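Local coordinates for putative major capsid protein (Cafeteriavirus-dependent mavirus, PDB 6G44) that probably builds the icosahedral shell of the virophage mavirus, as a double jelly-roll major capsid protein that assembles as a trimer, at residues R223-F228 against G486-D491; P350-G355 against A466-E471. One frame throughout, in Å; residues are numbered along the deposited sequence.

Contact 1 (R223-F228 against G486-D491); sequences RNLNTF and GTFMDD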
ATOM      1  N   ARG C 223      23.019 -15.901 -20.653  1.00 13.32           N
ATOM      2  CA  ARG C 223      24.046 -15.658 -21.674  1.00 13.93           C
ATOM      3  C   ARG C 223      24.188 -16.880 -22.606  1.00 13.30           C
ATOM      4  O   ARG C 223      24.421 -17.991 -22.128  1.00 13.34           O
ATOM      5  CB  ARG C 223      25.397 -15.357 -20.963  1.00 14.86           C
ATOM      6  CG  ARG C 223      26.627 -15.188 -21.883  1.00 15.86           C
ATOM      7  CD  ARG C 223      27.950 -15.108 -21.165  1.00 16.48           C
ATOM      8  NE  ARG C 223      28.157 -16.175 -20.165  1.00 17.30           N
ATOM      9  CZ  ARG C 223      29.115 -16.163 -19.263  1.00 17.02           C
ATOM     10  NH1 ARG C 223      30.024 -15.193 -19.265  1.00 19.82           N
ATOM     11  NH2 ARG C 223      29.185 -17.126 -18.358  1.00 16.23           N
ATOM     12  N   ASN C 224      24.089 -16.641 -23.906  1.00 13.16           N
ATOM     13  CA  ASN C 224      24.532 -17.592 -24.939  1.00 13.33           C
ATOM     14  C   ASN C 224      23.856 -18.947 -24.802  1.00 13.91           C
ATOM     15  O   ASN C 224      24.511 -19.978 -24.716  1.00 13.55           O
ATOM     16  CB  ASN C 224      26.077 -17.736 -24.899  1.00 14.16           C
ATOM     17  CG  ASN C 224      26.800 -16.450 -25.220  1.00 15.07           C
ATOM     18  OD1 ASN C 224      26.249 -15.537 -25.859  1.00 16.27           O
ATOM     19  ND2 ASN C 224      28.077 -16.372 -24.787  1.00 14.44           N
ATOM     20  N   LEU C 225      22.525 -18.919 -24.792  1.00 13.91           N
ATOM     21  CA  LEU C 225      21.713 -20.141 -24.717  1.00 14.36           C
ATOM     22  C   LEU C 225      21.619 -20.845 -26.061  1.00 14.45           C
ATOM     23  O   LEU C 225      20.633 -20.831 -26.772  1.00 14.85           O
ATOM     24  CB  LEU C 225      20.344 -19.827 -24.128  1.00 14.10           C
ATOM     25  CG  LEU C 225      20.337 -19.190 -22.748  1.00 13.96           C
ATOM     26  CD1 LEU C 225      18.878 -18.989 -22.311  1.00 14.15           C
ATOM     27  CD2 LEU C 225      21.082 -19.983 -21.689  1.00 14.67           C
ATOM     28  N   ASN C 226      22.720 -21.504 -26.391  1.00 14.48           N
ATOM     29  CA  ASN C 226      22.875 -22.187 -27.653  1.00 15.16           C
ATOM     30  C   ASN C 226      22.034 -23.464 -27.745  1.00 14.64           C
ATOM     31  O   ASN C 226      21.599 -23.842 -28.819  1.00 15.43           O
ATOM     32  CB  ASN C 226      24.389 -22.445 -27.807  1.00 16.88           C
ATOM     33  CG  ASN C 226      24.782 -22.861 -29.180  1.00 18.82           C
ATOM     34  OD1 ASN C 226      24.356 -22.288 -30.183  1.00 19.55           O
ATOM     35  ND2 ASN C 226      25.580 -23.881 -29.228  1.00 18.69           N
ATOM     36  N   THR C 227      21.768 -24.117 -26.607  1.00 14.27           N
ATOM     37  CA  THR C 227      20.643 -25.027 -26.459  1.00 14.15           C
ATOM     38  C   THR C 227      19.696 -24.388 -25.447  1.00 13.08           C
ATOM     39  O   THR C 227      20.140 -24.000 -24.365  1.00 13.89           O
ATOM     40  CB  THR C 227      21.083 -26.403 -25.944  1.00 15.44           C
ATOM     41  OG1 THR C 227      22.054 -26.949 -26.851  1.00 16.38           O
ATOM     42  CG2 THR C 227      19.927 -27.361 -25.841  1.00 15.81           C
ATOM     43  N   PHE C 228      18.426 -24.282 -25.817  1.00 13.00           N
ATOM     44  CA  PHE C 228      17.422 -23.713 -24.895  1.00 12.80           C
ATOM     45  C   PHE C 228      16.105 -24.422 -25.141  1.00 12.32           C
ATOM     46  O   PHE C 228      15.464 -24.225 -26.155  1.00 13.19           O
ATOM     47  CB  PHE C 228      17.316 -22.205 -25.097  1.00 13.37           C
ATOM     48  CG  PHE C 228      16.362 -21.496 -24.137  1.00 13.08           C
ATOM     49  CD1 PHE C 228      16.255 -21.886 -22.788  1.00 13.62           C
ATOM     50  CD2 PHE C 228      15.621 -20.420 -24.581  1.00 14.31           C
ATOM     51  CE1 PHE C 228      15.382 -21.219 -21.928  1.00 13.90           C
ATOM     52  CE2 PHE C 228      14.750 -19.747 -23.711  1.00 14.45           C
ATOM     53  CZ  PHE C 228      14.652 -20.152 -22.391  1.00 14.10           C
ATOM     54  N   GLY C 486      29.910 -22.122 -21.987  1.00 15.93           N
ATOM     55  CA  GLY C 486      28.525 -22.508 -22.202  1.00 15.71           C
ATOM     56  C   GLY C 486      27.957 -23.415 -21.132  1.00 14.82           C
ATOM     57  O   GLY C 486      26.741 -23.468 -20.965  1.00 15.21           O
ATOM     58  N   THR C 487      28.810 -24.142 -20.417  1.00 14.34           N
ATOM     59  CA  THR C 487      28.374 -25.065 -19.407  1.00 14.44           C
ATOM     60  C   THR C 487      27.550 -24.368 -18.331  1.00 13.97           C
ATOM     61  O   THR C 487      27.902 -23.295 -17.862  1.00 14.03           O
ATOM     62  CB  THR C 487      29.566 -25.787 -18.756  1.00 15.30           C
ATOM     63  OG1 THR C 487      30.326 -26.436 -19.801  1.00 15.59           O
ATOM     64  CG2 THR C 487      29.098 -26.832 -17.783  1.00 15.65           C
ATOM     65  N   PHE C 488      26.473 -25.043 -17.946  1.00 14.00           N
ATOM     66  CA  PHE C 488      25.737 -24.697 -16.716  1.00 14.19           C
ATOM     67  C   PHE C 488      25.844 -25.843 -15.711  1.00 15.10           C
ATOM     68  O   PHE C 488      25.839 -27.018 -16.075  1.00 15.02           O
ATOM     69  CB  PHE C 488      24.245 -24.441 -17.015  1.00 14.44           C
ATOM     70  CG  PHE C 488      23.948 -23.109 -17.661  1.00 14.78           C
ATOM     71  CD1 PHE C 488      24.093 -22.918 -19.023  1.00 14.74           C
ATOM     72  CD2 PHE C 488      23.478 -22.041 -16.884  1.00 15.53           C
ATOM     73  CE1 PHE C 488      23.800 -21.699 -19.620  1.00 15.27           C
ATOM     74  CE2 PHE C 488      23.186 -20.820 -17.482  1.00 15.59           C
ATOM     75  CZ  PHE C 488      23.351 -20.643 -18.845  1.00 15.44           C
ATOM     76  N   MET C 489      25.844 -25.473 -14.435  1.00 15.37           N
ATOM     77  CA  MET C 489      25.837 -26.400 -13.296  1.00 16.71           C
ATOM     78  C   MET C 489      24.932 -25.786 -12.248  1.00 16.37           C
ATOM     79  O   MET C 489      24.709 -24.579 -12.242  1.00 17.28           O
ATOM     80  CB  MET C 489      27.230 -26.598 -12.685  1.00 18.96           C
ATOM     81  CG  MET C 489      28.238 -27.282 -13.602  1.00 20.95           C
ATOM     82  SD  MET C 489      29.840 -27.430 -12.769  1.00 24.42           S
ATOM     83  CE  MET C 489      29.526 -28.638 -11.486  1.00 28.22           C
ATOM     84  N   ASP C 490      24.388 -26.611 -11.372  1.00 17.13           N
ATOM     85  CA  ASP C 490      23.780 -26.072 -10.157  1.00 17.50           C
ATOM     86  C   ASP C 490      24.196 -26.906  -8.962  1.00 17.80           C
ATOM     87  O   ASP C 490      24.542 -28.071  -9.107  1.00 19.99           O
ATOM     88  CB  ASP C 490      22.258 -25.881 -10.298  1.00 19.89           C
ATOM     89  CG  ASP C 490      21.477 -27.153 -10.327  1.00 23.28           C
ATOM     90  OD1 ASP C 490      22.010 -28.214 -10.691  1.00 25.06           O
ATOM     91  OD2 ASP C 490      20.287 -27.070  -9.940  1.00 30.64           O
ATOM     92  N   ASP C 491      24.247 -26.284  -7.794  1.00 15.84           N
ATOM     93  CA  ASP C 491      24.661 -26.984  -6.581  1.00 16.40           C
ATOM     94  C   ASP C 491      24.146 -26.248  -5.362  1.00 15.14           C
ATOM     95  O   ASP C 491      24.099 -25.016  -5.333  1.00 14.23           O
ATOM     96  CB  ASP C 491      26.200 -27.026  -6.450  1.00 19.22           C
ATOM     97  CG  ASP C 491      26.841 -28.122  -7.251  1.00 22.44           C
ATOM     98  OD1 ASP C 491      26.523 -29.304  -7.037  1.00 25.62           O
ATOM     99  OD2 ASP C 491      27.662 -27.774  -8.114  1.00 26.53           O
TER
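Phe488 and Leu225 make the one close touch here: CD2 of the leucine lies 3.7 Å from CZ of the phenylalanine and 3.8 Å from its CE1, so a single methyl rests obliquely on the far end of the ring, and the two side chains cross at about a right angle. Phe488 gets there because its CG stands beside the backbone N, opposite the carbonyl carbon (chi1 -76°), which sends the ring off the strand and across to 223-228. The other methyl of Leu225, CD1, sits 3.9 Å above the centre of the Phe228 ring, so the leucine bridges two aromatics. At the Phe488 edge the fit is looser, with Arg223 O 4.4 Å from CZ. Against this buried pair, the inverse gamma turn centred on Leu225 faces solvent: Asn224 and Gly486 are partly exposed, Asn226 fully. No hydrogen bond joins the segments directly; Asn115 ND2 links them by binding both Asn224 O and Gly486 O. The contact sets the sheet of strand 222-235 against that of strand 488-492, probably where the two jelly-rolls meet. Met114 of strand 110-114 packs on both Leu225 and Phe488, while neighbouring strand 464-482 meets the ring through Thr480 and Ser482.

Contact 2 (P350-G355 against A466-E471); sequences PDQLAG and AHYKLE. With SO4 (sulfate ion), chain B.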
ATOM      1  N   PRO C 350     -12.246 -22.243  -4.265  1.00 11.85           N
ATOM      2  CA  PRO C 350     -10.938 -22.123  -3.619  1.00 11.92           C
ATOM      3  C   PRO C 350     -10.372 -23.449  -3.132  1.00 11.86           C
ATOM      4  O   PRO C 350     -11.113 -24.358  -2.719  1.00 12.94           O
ATOM      5  CB  PRO C 350     -11.241 -21.215  -2.423  1.00 11.64           C
ATOM      6  CG  PRO C 350     -12.396 -20.375  -2.875  1.00 12.07           C
ATOM      7  CD  PRO C 350     -13.238 -21.367  -3.614  1.00 11.61           C
ATOM      8  N   ASP C 351      -9.060 -23.567  -3.186  1.00 12.21           N
ATOM      9  CA  ASP C 351      -8.379 -24.715  -2.561  1.00 12.89           C
ATOM     10  C   ASP C 351      -8.586 -24.704  -1.046  1.00 13.08           C
ATOM     11  O   ASP C 351      -8.638 -23.650  -0.418  1.00 13.51           O
ATOM     12  CB  ASP C 351      -6.878 -24.729  -2.895  1.00 14.42           C
ATOM     13  CG  ASP C 351      -6.572 -25.287  -4.277  1.00 17.52           C
ATOM     14  OD1 ASP C 351      -7.403 -25.988  -4.866  1.00 21.15           O
ATOM     15  OD2 ASP C 351      -5.413 -25.105  -4.708  1.00 22.02           O
ATOM     16  N   GLN C 352      -8.709 -25.890  -0.464  1.00 12.90           N
ATOM     17  CA  GLN C 352      -8.935 -26.046   0.960  1.00 13.10           C
ATOM     18  C   GLN C 352      -7.729 -26.654   1.667  1.00 13.32           C
ATOM     19  O   GLN C 352      -7.233 -27.730   1.290  1.00 13.20           O
ATOM     20  CB  GLN C 352     -10.132 -26.955   1.180  1.00 14.03           C
ATOM     21  CG  GLN C 352     -10.508 -27.146   2.635  1.00 14.96           C
ATOM     22  CD  GLN C 352     -11.194 -25.919   3.184  1.00 15.64           C
ATOM     23  OE1 GLN C 352     -12.368 -25.677   2.875  1.00 17.35           O
ATOM     24  NE2 GLN C 352     -10.473 -25.120   3.948  1.00 16.72           N
ATOM     25  N   LEU C 353      -7.274 -25.961   2.698  1.00 12.43           N
ATOM     26  CA  LEU C 353      -6.292 -26.453   3.634  1.00 12.92           C
ATOM     27  C   LEU C 353      -6.984 -26.566   4.982  1.00 12.62           C
ATOM     28  O   LEU C 353      -8.059 -25.998   5.197  1.00 15.22           O
ATOM     29  CB  LEU C 353      -5.107 -25.500   3.755  1.00 12.92           C
ATOM     30  CG  LEU C 353      -4.443 -25.057   2.452  1.00 14.17           C
ATOM     31  CD1 LEU C 353      -3.370 -24.003   2.724  1.00 14.35           C
ATOM     32  CD2 LEU C 353      -3.816 -26.228   1.694  1.00 15.66           C
ATOM     33  N   ALA C 354      -6.404 -27.374   5.854  1.00 12.36           N
ATOM     34  CA  ALA C 354      -6.862 -27.446   7.229  1.00 12.27           C
ATOM     35  C   ALA C 354      -6.350 -26.246   8.039  1.00 11.77           C
ATOM     36  O   ALA C 354      -5.337 -25.624   7.669  1.00 11.95           O
ATOM     37  CB  ALA C 354      -6.410 -28.756   7.883  1.00 12.31           C
ATOM     38  N   GLY C 355      -7.030 -25.961   9.155  1.00 11.38           N
ATOM     39  CA  GLY C 355      -6.555 -24.938  10.107  1.00 11.62           C
ATOM     40  C   GLY C 355      -5.625 -25.612  11.095  1.00 11.91           C
ATOM     41  O   GLY C 355      -6.083 -26.450  11.888  1.00 12.39           O
ATOM     42  N   ALA C 466     -13.191 -36.692   5.256  1.00 19.64           N
ATOM     43  CA  ALA C 466     -12.468 -36.572   4.005  1.00 18.83           C
ATOM     44  C   ALA C 466     -11.000 -36.783   4.288  1.00 17.26           C
ATOM     45  O   ALA C 466     -10.574 -36.683   5.425  1.00 17.09           O
ATOM     46  CB  ALA C 466     -12.679 -35.222   3.373  1.00 18.98           C
ATOM     47  N   HIS C 467     -10.251 -37.140   3.256  1.00 18.19           N
ATOM     48  CA  HIS C 467      -8.826 -37.373   3.389  1.00 18.42           C
ATOM     49  C   HIS C 467      -8.044 -36.062   3.373  1.00 16.47           C
ATOM     50  O   HIS C 467      -8.287 -35.231   2.497  1.00 15.60           O
ATOM     51  CB  HIS C 467      -8.299 -38.273   2.264  1.00 20.23           C
ATOM     52  CG  HIS C 467      -8.574 -39.729   2.474  1.00 23.15           C
ATOM     53  ND1 HIS C 467      -9.694 -40.351   1.970  1.00 26.41           N
ATOM     54  CD2 HIS C 467      -7.875 -40.682   3.133  1.00 24.47           C
ATOM     55  CE1 HIS C 467      -9.673 -41.630   2.308  1.00 26.02           C
ATOM     56  NE2 HIS C 467      -8.577 -41.861   3.004  1.00 26.06           N
ATOM     57  N   TYR C 468      -7.111 -35.935   4.321  1.00 16.33           N
ATOM     58  CA  TYR C 468      -6.186 -34.788   4.435  1.00 16.32           C
ATOM     59  C   TYR C 468      -4.756 -35.282   4.440  1.00 16.55           C
ATOM     60  O   TYR C 468      -4.453 -36.351   4.997  1.00 16.14           O
ATOM     61  CB  TYR C 468      -6.462 -33.927   5.702  1.00 16.70           C
ATOM     62  CG  TYR C 468      -7.680 -33.057   5.481  1.00 16.79           C
ATOM     63  CD1 TYR C 468      -8.952 -33.595   5.571  1.00 16.18           C
ATOM     64  CD2 TYR C 468      -7.560 -31.722   5.083  1.00 16.81           C
ATOM     65  CE1 TYR C 468     -10.077 -32.838   5.294  1.00 16.19           C
ATOM     66  CE2 TYR C 468      -8.678 -30.951   4.814  1.00 17.82           C
ATOM     67  CZ  TYR C 468      -9.931 -31.521   4.914  1.00 16.67           C
ATOM     68  OH  TYR C 468     -10.997 -30.748   4.619  1.00 18.12           O
ATOM     69  N   LYS C 469      -3.880 -34.498   3.812  1.00 15.50           N
ATOM     70  CA  LYS C 469      -2.474 -34.840   3.673  1.00 15.94           C
ATOM     71  C   LYS C 469      -1.598 -33.763   4.315  1.00 15.14           C
ATOM     72  O   LYS C 469      -1.619 -32.606   3.898  1.00 14.30           O
ATOM     73  CB  LYS C 469      -2.112 -35.005   2.211  1.00 17.70           C
ATOM     74  CG  LYS C 469      -0.673 -35.392   1.955  1.00 20.44           C
ATOM     75  CD  LYS C 469      -0.340 -35.409   0.470  1.00 23.26           C
ATOM     76  CE  LYS C 469      -0.880 -36.642  -0.217  1.00 28.01           C
ATOM     77  NZ  LYS C 469      -0.344 -36.772  -1.598  1.00 30.86           N
ATOM     78  N   LEU C 470      -0.818 -34.163   5.302  1.00 14.06           N
ATOM     79  CA  LEU C 470       0.244 -33.324   5.893  1.00 13.85           C
ATOM     80  C   LEU C 470       1.441 -33.372   4.955  1.00 14.54           C
ATOM     81  O   LEU C 470       1.910 -34.454   4.598  1.00 15.32           O
ATOM     82  CB  LEU C 470       0.628 -33.830   7.288  1.00 14.22           C
ATOM     83  CG  LEU C 470       1.909 -33.284   7.912  1.00 13.99           C
ATOM     84  CD1 LEU C 470       1.899 -31.756   8.044  1.00 13.54           C
ATOM     85  CD2 LEU C 470       2.213 -33.907   9.257  1.00 14.48           C
ATOM     86  N   GLU C 471       1.936 -32.211   4.527  1.00 14.31           N
ATOM     87  CA  GLU C 471       3.110 -32.114   3.678  1.00 14.60           C
ATOM     88  C   GLU C 471       4.109 -31.187   4.343  1.00 14.03           C
ATOM     89  O   GLU C 471       3.726 -30.129   4.882  1.00 13.90           O
ATOM     90  CB  GLU C 471       2.759 -31.554   2.310  1.00 16.49           C
ATOM     91  CG  GLU C 471       1.885 -32.468   1.450  1.00 18.51           C
ATOM     92  CD  GLU C 471       1.593 -31.855   0.086  1.00 20.76           C
ATOM     93  OE1 GLU C 471       0.913 -30.806   0.078  1.00 22.05           O
ATOM     94  OE2 GLU C 471       2.041 -32.401  -0.967  1.00 24.90           O
TER
HETATM   95  S   SO4 B 605     -11.561 -38.329  -0.075  1.00 41.17           S
HETATM   96  O1  SO4 B 605     -12.039 -37.474   1.008  1.00 43.10           O
HETATM   97  O2  SO4 B 605     -11.510 -39.742   0.365  1.00 45.76           O
HETATM   98  O3  SO4 B 605     -10.189 -37.928  -0.494  1.00 42.59           O
HETATM   99  O4  SO4 B 605     -12.485 -38.161  -1.219  1.00 41.20           O
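Tyr468 reaches from strand 464-482 to Gln352 and Ala354 in the 350-355 segment that leads into strand 355-363. Following the strand from Ala466, the first thing met is a sulfate, probably from the crystallisation liquor: O1 lies 3.3 Å from the Ala466 methyl CB. At His467 the ion is held by the backbone N, which donates to O1 at 2.9 Å, and the imidazole ND1 meets O2 at the ring edge, near its plane, at a distance of 2.5 Å so short that it should be read with caution. Thr343 adds its hydroxyl to the same sulfate. Tyr468 then turns to the opposite side of the strand, as alternation demands, with CG beside the backbone N and away from the carbonyl carbon (chi1 -77°). The methyl of Ala354 approaches its ring obliquely, CB to CD2 4.2 Å. The ring thus covers the loop entering strand 355-363 and packs on Phe456 of strand 448-457, in the four-stranded sheet, consistent with the interior of one jelly-roll; Phe456 also touches Ala354. At the phenol end, OH lies 4.1 Å from Gln352 CG, a plain van der Waals approach; the hydroxyl is hydrogen-bonded to Glu460. The Gln352 side chain, its amide set 50° from the ring plane, bends at chi2 and reaches forward, NE2 donating to O of the next residue, Leu353, at 2.9 Å and 158°, while OE1 is bonded to Asn152. Further on, Leu470 again turns inward, onto Val337 and Ala454.

The two contacts have centres 39 Å apart, on opposite sides of the chain's centre, and their nearest atoms are still about 21 Å from each other. Along the chain 223-228 comes first, then both halves of contact 2, then 486-491, so contact 1 brackets contact 2. What connects them is one antiparallel sheet: strand 464-482 carries 466-471 and continues to strand 488-492, its neighbour in that sheet. Contact 2 joins this sheet to the approach to strand 355-363, whereas contact 1 ties its later strand to the sheet containing strand 222-235. Contact 2 thus probably lies within one jelly-roll, and contact 1 where that jelly-roll meets the other.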